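Local coordinates for protein tRNA-splicing ligase RtcB (Thermus thermophilus, PDB 2EPG) that probably joins RNA ends in a GTP- and manganese-dependent reaction, ligating a 2',3'-cyclic phosphate or 3'-phosphate end to a 5'-hydroxyl end, at residues Y22-Q27 and V32-F37; R154-I159 and R198-G203; R332-L337 and E372-V377. One frame throughout, in Å; residues are numbered along the deposited sequence.

Contact 1: Y22-Q27 and V32-F37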
loop_
_atom_site.group_PDB
_atom_site.type_symbol
_atom_site.label_atom_id
_atom_site.label_comp_id
_atom_site.label_asym_id
_atom_site.label_seq_id
_atom_site.Cartn_x
_atom_site.Cartn_y
_atom_site.Cartn_z
ATOM N N TYR A 22 13.055 9.465 16.241
ATOM C CA TYR A 22 13.034 10.852 16.726
ATOM C C TYR A 22 11.652 11.349 17.140
ATOM O O TYR A 22 10.632 11.006 16.533
ATOM C CB TYR A 22 13.605 11.787 15.662
ATOM C CG TYR A 22 14.995 11.378 15.225
ATOM C CD1 TYR A 22 16.104 11.611 16.045
ATOM C CD2 TYR A 22 15.195 10.706 14.016
ATOM C CE1 TYR A 22 17.382 11.181 15.673
ATOM C CE2 TYR A 22 16.466 10.266 13.629
ATOM C CZ TYR A 22 17.555 10.508 14.463
ATOM O OH TYR A 22 18.804 10.073 14.086
ATOM N N ARG A 23 11.638 12.186 18.168
ATOM C CA ARG A 23 10.420 12.725 18.721
ATOM C C ARG A 23 10.364 14.249 18.588
ATOM O O ARG A 23 11.358 14.940 18.815
ATOM C CB ARG A 23 10.347 12.306 20.187
ATOM C CG ARG A 23 9.193 12.827 20.971
ATOM C CD ARG A 23 9.635 13.016 22.406
ATOM N NE ARG A 23 8.556 13.599 23.176
ATOM C CZ ARG A 23 8.702 14.519 24.117
ATOM N NH1 ARG A 23 7.627 14.967 24.735
ATOM N NH2 ARG A 23 9.905 14.985 24.439
ATOM N N ILE A 24 9.207 14.752 18.165
ATOM C CA ILE A 24 8.964 16.188 18.040
ATOM C C ILE A 24 8.032 16.460 19.203
ATOM O O ILE A 24 6.835 16.178 19.133
ATOM C CB ILE A 24 8.239 16.537 16.727
ATOM C CG1 ILE A 24 9.150 16.238 15.538
ATOM C CG2 ILE A 24 7.808 18.007 16.741
ATOM C CD1 ILE A 24 8.439 16.218 14.204
ATOM N N PRO A 25 8.565 16.988 20.306
ATOM C CA PRO A 25 7.652 17.236 21.421
ATOM C C PRO A 25 6.518 18.214 21.104
ATOM O O PRO A 25 6.673 19.155 20.323
ATOM C CB PRO A 25 8.588 17.695 22.548
ATOM C CG PRO A 25 9.791 18.221 21.826
ATOM C CD PRO A 25 9.961 17.296 20.660
ATOM N N ARG A 26 5.367 17.967 21.711
ATOM C CA ARG A 26 4.182 18.788 21.498
ATOM C C ARG A 26 4.458 20.272 21.733
ATOM O O ARG A 26 4.962 20.648 22.783
ATOM C CB ARG A 26 3.076 18.337 22.444
ATOM C CG ARG A 26 1.693 18.621 21.944
ATOM C CD ARG A 26 0.742 18.976 23.080
ATOM N NE ARG A 26 0.781 20.410 23.356
ATOM C CZ ARG A 26 1.660 21.004 24.158
ATOM N NH1 ARG A 26 1.615 22.319 24.331
ATOM N NH2 ARG A 26 2.569 20.282 24.809
ATOM N N GLN A 27 4.117 21.104 20.755
ATOM C CA GLN A 27 4.305 22.545 20.863
ATOM C C GLN A 27 3.288 23.294 20.010
ATOM O O GLN A 27 2.862 22.806 18.961
ATOM C CB GLN A 27 5.722 22.938 20.437
ATOM C CG GLN A 27 6.113 22.517 19.026
ATOM C CD GLN A 27 7.610 22.667 18.786
ATOM O OE1 GLN A 27 8.129 23.783 18.710
ATOM N NE2 GLN A 27 8.318 21.532 18.684
ATOM N N VAL A 32 -0.667 16.424 20.382
ATOM C CA VAL A 32 0.158 15.315 20.835
ATOM C C VAL A 32 1.545 15.467 20.235
ATOM O O VAL A 32 1.773 16.330 19.387
ATOM C CB VAL A 32 -0.408 13.943 20.348
ATOM C CG1 VAL A 32 -1.801 13.694 20.915
ATOM C CG2 VAL A 32 -0.482 13.938 18.814
ATOM N N ASP A 33 2.462 14.627 20.699
ATOM C CA ASP A 33 3.813 14.587 20.178
ATOM C C ASP A 33 3.735 13.940 18.788
ATOM O O ASP A 33 2.752 13.273 18.447
ATOM C CB ASP A 33 4.710 13.658 21.016
ATOM C CG ASP A 33 5.029 14.198 22.402
ATOM O OD1 ASP A 33 4.863 15.410 22.641
ATOM O OD2 ASP A 33 5.475 13.386 23.252
ATOM N N ALA A 34 4.783 14.122 18.000
ATOM C CA ALA A 34 4.892 13.469 16.714
ATOM C C ALA A 34 6.178 12.640 16.850
ATOM O O ALA A 34 7.081 13.005 17.610
ATOM C CB ALA A 34 5.043 14.486 15.601
ATOM N N VAL A 35 6.254 11.517 16.153
ATOM C CA VAL A 35 7.456 10.700 16.183
ATOM C C VAL A 35 7.767 10.277 14.760
ATOM O O VAL A 35 6.863 9.898 14.019
ATOM C CB VAL A 35 7.261 9.429 17.061
ATOM C CG1 VAL A 35 8.342 8.406 16.738
ATOM C CG2 VAL A 35 7.294 9.790 18.540
ATOM N N PHE A 36 9.030 10.372 14.352
ATOM C CA PHE A 36 9.407 9.944 13.007
ATOM C C PHE A 36 10.660 9.077 13.035
ATOM O O PHE A 36 11.508 9.211 13.920
ATOM C CB PHE A 36 9.598 11.136 12.044
ATOM C CG PHE A 36 10.740 12.053 12.393
ATOM C CD1 PHE A 36 10.565 13.090 13.306
ATOM C CD2 PHE A 36 11.982 11.897 11.786
ATOM C CE1 PHE A 36 11.610 13.964 13.611
ATOM C CE2 PHE A 36 13.041 12.762 12.082
ATOM C CZ PHE A 36 12.855 13.802 12.999
ATOM N N PHE A 37 10.753 8.159 12.080
ATOM C CA PHE A 37 11.889 7.259 12.006
ATOM C C PHE A 37 12.822 7.708 10.888
ATOM O O PHE A 37 12.375 8.021 9.783
ATOM C CB PHE A 37 11.403 5.817 11.773
ATOM C CG PHE A 37 10.340 5.367 12.748
ATOM C CD1 PHE A 37 8.989 5.542 12.463
ATOM C CD2 PHE A 37 10.693 4.813 13.971
ATOM C CE1 PHE A 37 8.007 5.173 13.382
ATOM C CE2 PHE A 37 9.723 4.440 14.902
ATOM C CZ PHE A 37 8.376 4.620 14.610
#
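D33 OD2 accepts two bonds from R23, from NE and from NH1, each 3.1 Å long. They form a side-on salt bridge near the turn end of an antiparallel beta hairpin made by strands 21-24 and 34-37. OD2 lies in the guanidinium plane, but both nitrogens reach it from one face of the carboxylate, and the two planes stand 75° apart. The other oxygen, D33 OD1, takes the backbone N of R26 at 2.8 Å, on its anti side. The carboxylate thus holds both R23 of strand 21-24 and the backbone just beyond that strand's end. P25 CB lies over one face of the R23 guanidinium. Replacing D33 with an alanine would probably leave the R23 guanidinium without this mate and the R26 N-H without its acceptor.

Y22 with F36 and I24 with A34 are hydrogen-bonded pairs; R23 with V35 is a non-hydrogen-bonded pair. The I24 N to A34 O bond is 2.8 Å and nearly straight. On one face of the hairpin, Y22, I24, A34 and F36 pack together. L43 of helix 40-48 touches Y22 and F36, and helix 52-60 meets I24, A34 and F36. F36 CG sits between its backbone N and carbonyl carbon (chi1 65°), which turns one face of the ring to Y22 CB. The hydroxyl of Y22 is hydrogen-bonded to K40 NZ. Strand 34-37 also pairs with strand 70-73. I24 CG1 meets the F36 ring at its edge, 3.9 Å from F36 CE1, while Y22 CB sits over a face, 3.6 Å from the ring centroid in a CH-pi contact.

Contact 2: R154-I159 and R198-G203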
loop_
_atom_site.group_PDB
_atom_site.type_symbol
_atom_site.label_atom_id
_atom_site.label_comp_id
_atom_site.label_asym_id
_atom_site.label_seq_id
_atom_site.Cartn_x
_atom_site.Cartn_y
_atom_site.Cartn_z
ATOM N N ARG A 154 -24.057 -3.729 -12.342
ATOM C CA ARG A 154 -24.506 -4.371 -11.121
ATOM C C ARG A 154 -23.365 -5.229 -10.571
ATOM O O ARG A 154 -23.190 -5.346 -9.363
ATOM C CB ARG A 154 -25.715 -5.266 -11.370
ATOM C CG ARG A 154 -26.302 -5.794 -10.075
ATOM C CD ARG A 154 -27.158 -7.024 -10.294
ATOM N NE ARG A 154 -26.385 -8.128 -10.857
ATOM C CZ ARG A 154 -26.883 -9.336 -11.103
ATOM N NH1 ARG A 154 -26.107 -10.283 -11.622
ATOM N NH2 ARG A 154 -28.156 -9.604 -10.825
ATOM N N GLU A 155 -22.591 -5.826 -11.469
ATOM C CA GLU A 155 -21.486 -6.668 -11.061
ATOM C C GLU A 155 -20.373 -5.847 -10.444
ATOM O O GLU A 155 -19.871 -6.183 -9.378
ATOM C CB GLU A 155 -20.940 -7.458 -12.247
ATOM C CG GLU A 155 -21.947 -8.447 -12.802
ATOM C CD GLU A 155 -21.381 -9.308 -13.899
ATOM O OE1 GLU A 155 -20.679 -8.772 -14.784
ATOM O OE2 GLU A 155 -21.656 -10.524 -13.876
ATOM N N LEU A 156 -19.986 -4.760 -11.093
ATOM C CA LEU A 156 -18.914 -3.988 -10.516
ATOM C C LEU A 156 -19.391 -3.299 -9.241
ATOM O O LEU A 156 -18.588 -2.909 -8.400
ATOM C CB LEU A 156 -18.338 -3.023 -11.549
ATOM C CG LEU A 156 -18.923 -1.660 -11.836
ATOM C CD1 LEU A 156 -18.035 -0.600 -11.181
ATOM C CD2 LEU A 156 -18.961 -1.448 -13.352
ATOM N N LYS A 157 -20.709 -3.221 -9.077
ATOM C CA LYS A 157 -21.330 -2.627 -7.893
ATOM C C LYS A 157 -21.125 -3.620 -6.739
ATOM O O LYS A 157 -20.810 -3.242 -5.607
ATOM C CB LYS A 157 -22.830 -2.441 -8.135
ATOM C CG LYS A 157 -23.478 -1.307 -7.382
ATOM C CD LYS A 157 -23.277 0.032 -8.087
ATOM C CE LYS A 157 -24.219 1.092 -7.512
ATOM N NZ LYS A 157 -24.044 2.439 -8.145
ATOM N N GLU A 158 -21.326 -4.894 -7.036
ATOM C CA GLU A 158 -21.124 -5.934 -6.043
ATOM C C GLU A 158 -19.619 -5.998 -5.719
ATOM O O GLU A 158 -19.232 -6.218 -4.571
ATOM C CB GLU A 158 -21.630 -7.272 -6.584
ATOM C CG GLU A 158 -23.124 -7.260 -6.815
ATOM C CD GLU A 158 -23.653 -8.577 -7.335
ATOM O OE1 GLU A 158 -22.827 -9.426 -7.737
ATOM O OE2 GLU A 158 -24.893 -8.753 -7.347
ATOM N N ILE A 159 -18.787 -5.772 -6.730
ATOM C CA ILE A 159 -17.345 -5.792 -6.529
ATOM C C ILE A 159 -16.933 -4.723 -5.521
ATOM O O ILE A 159 -16.118 -4.980 -4.637
ATOM C CB ILE A 159 -16.588 -5.601 -7.873
ATOM C CG1 ILE A 159 -16.703 -6.889 -8.701
ATOM C CG2 ILE A 159 -15.113 -5.322 -7.634
ATOM C CD1 ILE A 159 -16.021 -6.833 -10.040
ATOM N N ARG A 198 -19.642 9.860 -11.250
ATOM C CA ARG A 198 -18.410 10.158 -11.952
ATOM C C ARG A 198 -17.285 9.193 -11.559
ATOM O O ARG A 198 -16.556 8.698 -12.423
ATOM C CB ARG A 198 -18.003 11.597 -11.660
ATOM C CG ARG A 198 -16.704 12.015 -12.286
ATOM C CD ARG A 198 -16.455 13.481 -12.006
ATOM N NE ARG A 198 -15.188 13.938 -12.563
ATOM C CZ ARG A 198 -14.835 15.218 -12.628
ATOM N NH1 ARG A 198 -13.663 15.563 -13.145
ATOM N NH2 ARG A 198 -15.668 16.153 -12.190
ATOM N N ALA A 199 -17.137 8.930 -10.262
ATOM C CA ALA A 199 -16.095 8.016 -9.805
ATOM C C ALA A 199 -16.393 6.614 -10.312
ATOM O O ALA A 199 -15.516 5.914 -10.797
ATOM C CB ALA A 199 -16.022 8.027 -8.281
ATOM N N PHE A 200 -17.649 6.213 -10.215
ATOM C CA PHE A 200 -18.048 4.889 -10.655
ATOM C C PHE A 200 -17.755 4.609 -12.130
ATOM O O PHE A 200 -17.136 3.595 -12.460
ATOM C CB PHE A 200 -19.533 4.680 -10.374
ATOM C CG PHE A 200 -20.015 3.313 -10.712
ATOM C CD1 PHE A 200 -20.128 2.909 -12.042
ATOM C CD2 PHE A 200 -20.327 2.408 -9.700
ATOM C CE1 PHE A 200 -20.546 1.625 -12.360
ATOM C CE2 PHE A 200 -20.747 1.117 -10.004
ATOM C CZ PHE A 200 -20.856 0.725 -11.340
ATOM N N GLU A 201 -18.208 5.496 -13.014
ATOM C CA GLU A 201 -17.991 5.332 -14.450
ATOM C C GLU A 201 -16.527 5.522 -14.842
ATOM O O GLU A 201 -16.045 4.907 -15.786
ATOM C CB GLU A 201 -18.847 6.334 -15.237
ATOM C CG GLU A 201 -20.356 6.127 -15.115
ATOM C CD GLU A 201 -21.158 7.216 -15.826
ATOM O OE1 GLU A 201 -22.408 7.177 -15.754
ATOM O OE2 GLU A 201 -20.542 8.111 -16.456
ATOM N N ARG A 202 -15.824 6.381 -14.111
ATOM C CA ARG A 202 -14.426 6.670 -14.399
ATOM C C ARG A 202 -13.498 5.489 -14.132
ATOM O O ARG A 202 -12.511 5.296 -14.847
ATOM C CB ARG A 202 -13.982 7.880 -13.584
ATOM C CG ARG A 202 -12.540 8.279 -13.775
ATOM C CD ARG A 202 -12.211 9.507 -12.935
ATOM N NE ARG A 202 -10.777 9.774 -12.909
ATOM C CZ ARG A 202 -10.196 10.662 -12.109
ATOM N NH1 ARG A 202 -8.880 10.835 -12.150
ATOM N NH2 ARG A 202 -10.932 11.380 -11.269
ATOM N N GLY A 203 -13.813 4.697 -13.113
ATOM C CA GLY A 203 -12.982 3.552 -12.781
ATOM C C GLY A 203 -13.534 2.211 -13.226
ATOM O O GLY A 203 -12.776 1.258 -13.394
#
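A single side chain, F200, makes all the contacts of 198-203 with L156 and K157 of helix 153-162. The two helices stay well apart, with the CA atoms of K157 and F200 8.7 Å from each other. One aromatic side chain spans that distance. F200 CG is anti to its backbone N (chi1 -176°), and the ring projects toward the other helix.

L156 comes from the opposite direction and places its CD1 methyl over one face of the ring. CD1 lies 3.5 Å from the F200 centroid, 29° off the ring normal, which makes a CH-pi contact. The closest carbon approaches of this pair are too short to be sound, so the exact fit of the leucine is doubtful.

K157 adds the second contact. Its chain bends at chi2 (82°) and crosses F200 at about a right angle. The CD methylene of K157 touches the ring obliquely, 3.4 Å from F200 CE2. K157 NZ lies farther along the ring, 4.0 Å from F200 CD2. The touching groups are mainly carbon.

This is helix-to-helix packing away from the annotated sites. F200 also touches K153 and L160 of helix 153-162. Helix 164-169 packs against E155 and I159 of the first helix, and A199 and R202 of the second touch helix 250-265.

Contact 3: R332-L337 and E372-V377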
loop_
_atom_site.group_PDB
_atom_site.type_symbol
_atom_site.label_atom_id
_atom_site.label_comp_id
_atom_site.label_asym_id
_atom_site.label_seq_id
_atom_site.Cartn_x
_atom_site.Cartn_y
_atom_site.Cartn_z
ATOM N N ARG A 332 1.382 -18.442 -6.499
ATOM C CA ARG A 332 0.474 -18.211 -5.388
ATOM C C ARG A 332 0.640 -16.806 -4.866
ATOM O O ARG A 332 1.691 -16.195 -5.059
ATOM C CB ARG A 332 0.755 -19.192 -4.247
ATOM C CG ARG A 332 0.730 -20.660 -4.645
ATOM C CD ARG A 332 0.977 -21.524 -3.422
ATOM N NE ARG A 332 1.340 -22.897 -3.761
ATOM C CZ ARG A 332 1.730 -23.796 -2.860
ATOM N NH1 ARG A 332 2.049 -25.031 -3.241
ATOM N NH2 ARG A 332 1.800 -23.455 -1.572
ATOM N N VAL A 333 -0.400 -16.298 -4.207
ATOM C CA VAL A 333 -0.335 -14.978 -3.615
ATOM C C VAL A 333 0.458 -15.111 -2.304
ATOM O O VAL A 333 0.034 -15.816 -1.385
ATOM C CB VAL A 333 -1.747 -14.439 -3.296
ATOM C CG1 VAL A 333 -1.644 -13.100 -2.582
ATOM C CG2 VAL A 333 -2.568 -14.294 -4.615
ATOM N N LEU A 334 1.625 -14.476 -2.239
ATOM C CA LEU A 334 2.424 -14.502 -1.021
ATOM C C LEU A 334 1.697 -13.534 -0.090
ATOM O O LEU A 334 1.337 -13.884 1.040
ATOM C CB LEU A 334 3.852 -14.040 -1.323
ATOM C CG LEU A 334 4.857 -14.187 -0.175
ATOM C CD1 LEU A 334 6.257 -14.310 -0.753
ATOM C CD2 LEU A 334 4.739 -12.992 0.779
ATOM N N TYR A 335 1.472 -12.315 -0.570
ATOM C CA TYR A 335 0.691 -11.333 0.193
ATOM C C TYR A 335 0.229 -10.200 -0.725
ATOM O O TYR A 335 0.703 -10.065 -1.853
ATOM C CB TYR A 335 1.493 -10.739 1.368
ATOM C CG TYR A 335 0.588 -10.280 2.483
ATOM C CD1 TYR A 335 -0.294 -11.172 3.091
ATOM C CD2 TYR A 335 0.591 -8.964 2.928
ATOM C CE1 TYR A 335 -1.151 -10.753 4.110
ATOM C CE2 TYR A 335 -0.255 -8.553 3.949
ATOM C CZ TYR A 335 -1.122 -9.457 4.530
ATOM O OH TYR A 335 -1.968 -9.054 5.540
ATOM N N ASP A 336 -0.695 -9.388 -0.230
ATOM C CA ASP A 336 -1.208 -8.241 -0.970
ATOM C C ASP A 336 -1.636 -7.216 0.085
ATOM O O ASP A 336 -2.440 -7.528 0.967
ATOM C CB ASP A 336 -2.387 -8.689 -1.858
ATOM C CG ASP A 336 -3.069 -7.525 -2.591
ATOM O OD1 ASP A 336 -3.341 -7.670 -3.802
ATOM O OD2 ASP A 336 -3.359 -6.481 -1.963
ATOM N N LEU A 337 -1.083 -6.005 0.017
ATOM C CA LEU A 337 -1.423 -4.973 0.986
ATOM C C LEU A 337 -1.421 -3.566 0.405
ATOM O O LEU A 337 -0.771 -3.281 -0.596
ATOM C CB LEU A 337 -0.470 -5.013 2.196
ATOM C CG LEU A 337 0.902 -4.324 2.070
ATOM C CD1 LEU A 337 1.679 -4.441 3.393
ATOM C CD2 LEU A 337 1.696 -4.961 0.926
ATOM N N GLU A 372 -2.313 -17.671 9.475
ATOM C CA GLU A 372 -1.682 -18.648 10.352
ATOM C C GLU A 372 -0.325 -19.096 9.834
ATOM O O GLU A 372 0.607 -19.318 10.611
ATOM C CB GLU A 372 -2.598 -19.863 10.491
ATOM C CG GLU A 372 -2.238 -20.782 11.619
ATOM C CD GLU A 372 -3.229 -21.923 11.760
ATOM O OE1 GLU A 372 -4.457 -21.667 11.637
ATOM O OE2 GLU A 372 -2.778 -23.067 12.004
ATOM N N GLU A 373 -0.222 -19.238 8.518
ATOM C CA GLU A 373 1.021 -19.670 7.893
ATOM C C GLU A 373 2.185 -18.744 8.235
ATOM O O GLU A 373 3.345 -19.167 8.267
ATOM C CB GLU A 373 0.887 -19.689 6.361
ATOM C CG GLU A 373 -0.011 -20.759 5.765
ATOM C CD GLU A 373 -1.484 -20.385 5.746
ATOM O OE1 GLU A 373 -2.229 -20.998 4.948
ATOM O OE2 GLU A 373 -1.903 -19.499 6.521
ATOM N N TYR A 374 1.860 -17.480 8.475
ATOM C CA TYR A 374 2.853 -16.441 8.745
ATOM C C TYR A 374 2.836 -15.910 10.166
ATOM O O TYR A 374 3.706 -15.128 10.537
ATOM C CB TYR A 374 2.577 -15.234 7.841
ATOM C CG TYR A 374 2.423 -15.528 6.362
ATOM C CD1 TYR A 374 1.694 -14.660 5.543
ATOM C CD2 TYR A 374 3.072 -16.611 5.766
ATOM C CE1 TYR A 374 1.625 -14.853 4.176
ATOM C CE2 TYR A 374 3.008 -16.817 4.390
ATOM C CZ TYR A 374 2.285 -15.928 3.603
ATOM O OH TYR A 374 2.243 -16.087 2.248
ATOM N N ARG A 375 1.831 -16.309 10.935
ATOM C CA ARG A 375 1.628 -15.799 12.273
ATOM C C ARG A 375 2.833 -15.849 13.204
ATOM O O ARG A 375 3.012 -14.953 14.028
ATOM C CB ARG A 375 0.406 -16.481 12.907
ATOM C CG ARG A 375 -0.135 -15.749 14.144
ATOM C CD ARG A 375 -1.533 -16.225 14.523
ATOM N NE ARG A 375 -2.487 -16.040 13.425
ATOM C CZ ARG A 375 -3.598 -16.758 13.257
ATOM N NH1 ARG A 375 -4.399 -16.514 12.227
ATOM N NH2 ARG A 375 -3.911 -17.725 14.109
ATOM N N ARG A 376 3.671 -16.871 13.067
ATOM C CA ARG A 376 4.847 -16.964 13.919
ATOM C C ARG A 376 5.914 -15.941 13.570
ATOM O O ARG A 376 6.660 -15.513 14.439
ATOM C CB ARG A 376 5.481 -18.364 13.838
ATOM C CG ARG A 376 4.632 -19.468 14.435
ATOM C CD ARG A 376 5.238 -20.846 14.200
ATOM N NE ARG A 376 4.302 -21.894 14.607
ATOM C CZ ARG A 376 4.437 -23.188 14.322
ATOM N NH1 ARG A 376 3.523 -24.061 14.743
ATOM N NH2 ARG A 376 5.479 -23.613 13.613
ATOM N N VAL A 377 5.997 -15.540 12.307
ATOM C CA VAL A 377 7.044 -14.604 11.915
ATOM C C VAL A 377 6.602 -13.175 11.648
ATOM O O VAL A 377 7.439 -12.285 11.554
ATOM C CB VAL A 377 7.799 -15.111 10.661
ATOM C CG1 VAL A 377 8.356 -16.494 10.918
ATOM C CG2 VAL A 377 6.864 -15.111 9.457
#
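Y374 sends its hydroxyl to the backbone O of L334, on strand 332-347 at a classic beta bulge. L334 and Y335 both face L113 of the antiparallel neighbour, strand 110-119. Y374 has the most surface buried here, followed by L334 and then Y335.

The segment with Y374 has no regular strand structure and lies in the loop before strand 380-383. Y374 CG is anti to the carbonyl carbon (chi1 -51°), and its CB points toward the strand. The tyrosine side chain spans the distance between the backbones; the CA atoms of L334 and Y374 are 10.0 Å apart.

L334 O also lies in the plane of the Y374 ring, at its edge, 3.3 Å from Y374 CE1. The leucine side chain crosses the tyrosine at a slant, and L334 CG comes 4.0 Å from Y374 OH. Y335 approaches the ring edge too, where its CD1 is 4.3 Å from Y374 CE1. That last contact is loose.

All three residues are buried. P380 of strand 380-383 touches each of them, and the ring of F234 from helix 228-234 meets Y374 edge-to-face. The bond that joins loop and strand runs from Y374 OH to L334 O, is 2.7 Å long, and lies in the carbonyl plane on a lone pair, with a C=O...donor angle of 123°.

In the fold
The three contacts follow one another along the chain, and none touches another. Contacts 1 and 2 lie on opposite sides of the chain's centre, their own centres about 41 Å apart. Contact 3 is the most central of the three, about 15 Å from the chain's centre. Its centre is about 32 Å from that of contact 1 and 29 Å from that of contact 2. It also lies near the predicted GMP site: the Y335 side chain is about 9 Å from that of H339, and the L334 side chain about 11 Å from that of S391. Contacts 1 and 2 are away from the annotated sites and lie farther out, their centres about 24 and 21 Å from the chain's centre.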